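Local coordinates for probable acetyltransferases (Chromobacterium violaceum, PDB 3PZJ), which probably transfers acetyl groups from acetyl-coenzyme A, perhaps to the N-terminal amines of proteins, as a member of the GNAT acetyltransferase family, at residues P71-D74 / E75-I79; E139-F142 / L143-T147. All blocks are in the same frame, centred on the assembly; numbering follows the deposited sequence.

How the interactions relate
Interaction 1, at residues 71-79, comes first along the chain and forms the entry into helix 75-87; interaction 2, at 139-147, follows later as the middle of helix 135-150. Both belong to the GNAT acetyltransferase domain, yet they are well separated: their centres are 28 Å apart, their nearest atoms about 15 Å, and they sit on opposite sides of the chain's centre. Interaction 1 is a surface contact that starts a helix packed beside helix 46-58. Interaction 2 is mostly buried, on the helix linking the parallel strands 119-127 and 155-161 of the mixed sheet. One thus illustrates how a helix begins, the other how a helix fits its sheet.

Interaction 1 (P71-D74 / E75-I79); sequences PFED and EDAFI
Phe-72 and Phe-78 meet as a T-shaped pair just where the chain turns from loop into helix 75-87. The edge of the Phe-78 ring is directed at the face of Phe-72, with centroids 5.0 Å apart and planes at 72°. CD1 of Phe-78 does the touching: it comes over one face of Phe-72, offset toward the rim, 3.5 Å from CD2 of that ring. With CG anti to the backbone N (chi1 177°), the Phe-78 ring is swung so that CD1 rests against Phe-72. CB of Phe-78 is a separate, off-centre CH-pi partner, 4.3 Å from the Phe-72 centroid. Flat, apolar phenylalanines suit this corner because one can offer a face while the other offers C-H groups. Trp-64 and Trp-81 extend the aromatic cluster around Phe-72, and Phe-78 also packs on Leu-53 and Phe-54 of helix 46-58.

The polar half of the contact belongs to Asp-74, the N-cap. Its OD1 accepts from Ala-77 N at 2.9 Å, the amide meeting the carboxylate oxygen nearly along its C-O axis. The side chain can turn back to that amide because CG stands between the backbone N and the carbonyl carbon (chi1 58°). A short acidic side chain suits the place: it satisfies an amide of the first turn, and its negative charge is probably favourable near the positive end of the helix dipole. The backbone carbonyl of Asp-74 starts the regular ladder, with Phe-78 N donating to Asp-74 O at 3.3 Å; Ala-77 N adds a weak bond to the same oxygen.

The small methyl of Ala-77 packs beside the cap, its CB 3.5 Å from OD1 of Asp-74. Together these features make a classic aspartate N-cap, bordered by an aromatic contact from the residue two before the cap to the fourth residue after it.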
# COMPACT_ATOMS: atom_id res chain seq x y z
N PRO A 71 -17.06 12.74 11.41
CA PRO A 71 -18.46 12.36 11.49
C PRO A 71 -19.21 12.75 10.23
O PRO A 71 -18.68 13.44 9.36
CB PRO A 71 -18.95 13.10 12.74
CG PRO A 71 -17.95 14.21 12.97
CD PRO A 71 -16.68 13.85 12.33
N PHE A 72 -20.41 12.23 10.12
CA PHE A 72 -21.25 12.42 8.93
C PHE A 72 -22.41 13.38 9.26
O PHE A 72 -23.06 13.25 10.29
CB PHE A 72 -21.68 11.06 8.43
CG PHE A 72 -20.53 10.21 8.00
CD1 PHE A 72 -19.99 10.34 6.72
CD2 PHE A 72 -19.94 9.32 8.88
CE1 PHE A 72 -18.89 9.53 6.31
CE2 PHE A 72 -18.83 8.56 8.51
CZ PHE A 72 -18.34 8.65 7.21
N GLU A 73 -22.61 14.38 8.42
CA GLU A 73 -23.57 15.43 8.76
C GLU A 73 -25.01 14.91 8.74
O GLU A 73 -25.88 15.56 9.28
CB GLU A 73 -23.45 16.63 7.80
CG GLU A 73 -24.22 16.46 6.50
CD GLU A 73 -23.88 17.52 5.44
OE1 GLU A 73 -23.41 17.15 4.31
OE2 GLU A 73 -24.05 18.73 5.76
N ASP A 74 -25.27 13.83 7.99
CA ASP A 74 -26.58 13.19 7.93
C ASP A 74 -26.48 11.82 7.26
O ASP A 74 -25.47 11.45 6.73
CB ASP A 74 -27.62 14.08 7.18
CG ASP A 74 -27.19 14.42 5.75
OD1 ASP A 74 -26.45 13.65 5.06
OD2 ASP A 74 -27.64 15.49 5.30
N GLU A 75 -27.59 11.10 7.27
CA GLU A 75 -27.68 9.80 6.64
C GLU A 75 -27.19 9.72 5.21
O GLU A 75 -26.47 8.77 4.85
CB GLU A 75 -29.12 9.33 6.60
CG GLU A 75 -29.26 7.95 6.97
CD GLU A 75 -30.70 7.66 7.32
OE1 GLU A 75 -31.50 7.61 6.38
OE2 GLU A 75 -31.00 7.51 8.52
N ASP A 76 -27.61 10.67 4.40
CA ASP A 76 -27.20 10.64 3.00
C ASP A 76 -25.69 10.74 2.87
O ASP A 76 -25.07 10.14 1.92
CB ASP A 76 -27.87 11.73 2.15
CG ASP A 76 -29.37 11.49 1.95
OD1 ASP A 76 -29.91 10.51 2.51
OD2 ASP A 76 -30.01 12.29 1.21
N ALA A 77 -25.07 11.52 3.74
CA ALA A 77 -23.59 11.68 3.62
C ALA A 77 -22.92 10.37 3.92
O ALA A 77 -21.93 9.97 3.27
CB ALA A 77 -23.07 12.78 4.51
N PHE A 78 -23.48 9.66 4.88
CA PHE A 78 -22.91 8.40 5.33
C PHE A 78 -23.13 7.27 4.31
O PHE A 78 -22.23 6.49 4.03
CB PHE A 78 -23.37 8.01 6.70
CG PHE A 78 -22.87 6.71 7.15
CD1 PHE A 78 -21.56 6.57 7.52
CD2 PHE A 78 -23.71 5.61 7.20
CE1 PHE A 78 -21.06 5.32 7.91
CE2 PHE A 78 -23.23 4.38 7.57
CZ PHE A 78 -21.87 4.26 7.98
N ILE A 79 -24.28 7.26 3.70
CA ILE A 79 -24.59 6.30 2.66
C ILE A 79 -23.72 6.57 1.46
O ILE A 79 -23.18 5.65 0.86
CB ILE A 79 -26.05 6.35 2.34
CG1 ILE A 79 -26.81 5.68 3.48
CG2 ILE A 79 -26.38 5.64 1.02
CD1 ILE A 79 -28.22 5.73 3.33

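Interaction 2 (E139-F142 / L143-T147)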
# COMPACT_ATOMS: atom_id res chain seq x y z
N GLU A 139 -14.86 -12.25 17.90
CA GLU A 139 -15.24 -13.19 16.89
C GLU A 139 -15.34 -12.55 15.51
O GLU A 139 -14.91 -13.19 14.53
CB GLU A 139 -16.58 -13.86 17.26
CG GLU A 139 -16.87 -14.97 16.26
CD GLU A 139 -17.98 -15.93 16.69
OE1 GLU A 139 -18.76 -15.58 17.59
OE2 GLU A 139 -18.05 -17.04 16.09
N ALA A 140 -15.85 -11.31 15.43
CA ALA A 140 -15.95 -10.65 14.12
C ALA A 140 -14.55 -10.58 13.44
O ALA A 140 -14.35 -10.93 12.27
CB ALA A 140 -16.54 -9.25 14.30
N VAL A 141 -13.57 -10.15 14.19
CA VAL A 141 -12.24 -10.04 13.62
C VAL A 141 -11.63 -11.45 13.29
O VAL A 141 -11.07 -11.70 12.21
CB VAL A 141 -11.33 -9.23 14.53
CG1 VAL A 141 -9.92 -9.31 13.98
CG2 VAL A 141 -11.72 -7.77 14.55
N PHE A 142 -11.74 -12.37 14.24
CA PHE A 142 -11.30 -13.76 14.00
C PHE A 142 -11.93 -14.34 12.74
O PHE A 142 -11.21 -14.99 11.98
CB PHE A 142 -11.76 -14.59 15.18
CG PHE A 142 -11.51 -16.04 15.04
CD1 PHE A 142 -10.35 -16.58 15.50
CD2 PHE A 142 -12.52 -16.89 14.57
CE1 PHE A 142 -10.13 -17.97 15.43
CE2 PHE A 142 -12.31 -18.24 14.50
CZ PHE A 142 -11.11 -18.78 14.93
N LEU A 143 -13.20 -14.08 12.48
CA LEU A 143 -13.86 -14.60 11.23
C LEU A 143 -13.27 -14.00 9.92
O LEU A 143 -13.11 -14.74 8.93
CB LEU A 143 -15.34 -14.38 11.27
CG LEU A 143 -16.13 -15.23 12.22
CD1 LEU A 143 -17.61 -14.69 12.37
CD2 LEU A 143 -16.10 -16.70 11.72
N LEU A 144 -12.83 -12.72 9.95
CA LEU A 144 -12.16 -12.18 8.77
C LEU A 144 -10.79 -12.73 8.64
O LEU A 144 -10.36 -12.96 7.51
CB LEU A 144 -12.16 -10.67 8.73
CG LEU A 144 -13.49 -9.94 8.50
CD1 LEU A 144 -13.22 -8.49 8.27
CD2 LEU A 144 -14.35 -10.52 7.35
N LEU A 145 -10.08 -12.99 9.74
CA LEU A 145 -8.75 -13.62 9.61
C LEU A 145 -8.91 -15.04 9.02
O LEU A 145 -8.25 -15.40 8.01
CB LEU A 145 -8.06 -13.63 10.97
CG LEU A 145 -7.56 -12.25 11.43
CD1 LEU A 145 -7.23 -12.32 12.94
CD2 LEU A 145 -6.33 -11.86 10.59
N LYS A 146 -9.79 -15.83 9.66
CA LYS A 146 -10.01 -17.20 9.23
C LYS A 146 -10.31 -17.21 7.76
O LYS A 146 -9.73 -17.98 7.00
CB LYS A 146 -11.17 -17.81 10.00
CG LYS A 146 -11.46 -19.30 9.68
CD LYS A 146 -12.80 -19.64 10.34
CE LYS A 146 -13.05 -21.15 10.40
NZ LYS A 146 -13.83 -21.43 11.66
N THR A 147 -11.22 -16.31 7.35
CA THR A 147 -11.68 -16.28 6.00
C THR A 147 -10.58 -15.93 5.02
O THR A 147 -10.51 -16.51 3.92
CB THR A 147 -12.91 -15.34 5.84
OG1 THR A 147 -14.03 -15.80 6.65
CG2 THR A 147 -13.33 -15.30 4.40
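Leu-143 N donates to Glu-139 O in the middle of helix 135-150, the crossover helix of a beta-alpha-beta unit that joins the parallel strands 119-127 and 155-161 in this GNAT fold. That bond, 2.8 Å long, is one rung of the i to i+4 ladder. Leu-145 N reaches Val-141 O at 3.0 Å, and Lys-146 N reaches Phe-142 O at 2.8 Å in an almost straight bond, its N-H...O angle 173°. The rung from Leu-144 N to Ala-140 O, between those of Leu-143 and Leu-145, is weak.

Val-141 and Leu-145, one turn apart, lie side by side and point the same way, with CG1 of the valine 4.2 Å from CD1 of the leucine; they also face the sheet, on Leu-108 and Ile-122 respectively. Leu-143 crosses Glu-139 at a slant, its CD1 4.0 Å from the glutamate CG, so a methylene of an acidic residue serves as apolar surface. Ala-140, Leu-143 and Leu-144 gather on Leu-41, and Leu-144 also meets Leu-108 and Ile-122. The small alanine probably lets the helix lie close to the strands, whereas the branched leucine spreads over several of them. CD of Lys-146 lies 4.4 Å from CE2 of Phe-142, so its long aliphatic chain runs beside the ring on the flank where Phe-142 is exposed and meets Trp-205.

Polar ends have definite partners. Glu-139 carries its carboxylate away from the helix with CG anti to the backbone N (chi1 -173°); the two oxygens accept from the backbone amides of Glu-37 and Ala-38, tying the helix to the segment leading into strand 39-43. Buried Thr-147 satisfies its hydroxyl within its own helix: OG1 donates to Leu-143 O at 2.7 Å, while Thr-147 N reaches that oxygen from the opposite face of the carbonyl plane at 2.9 Å.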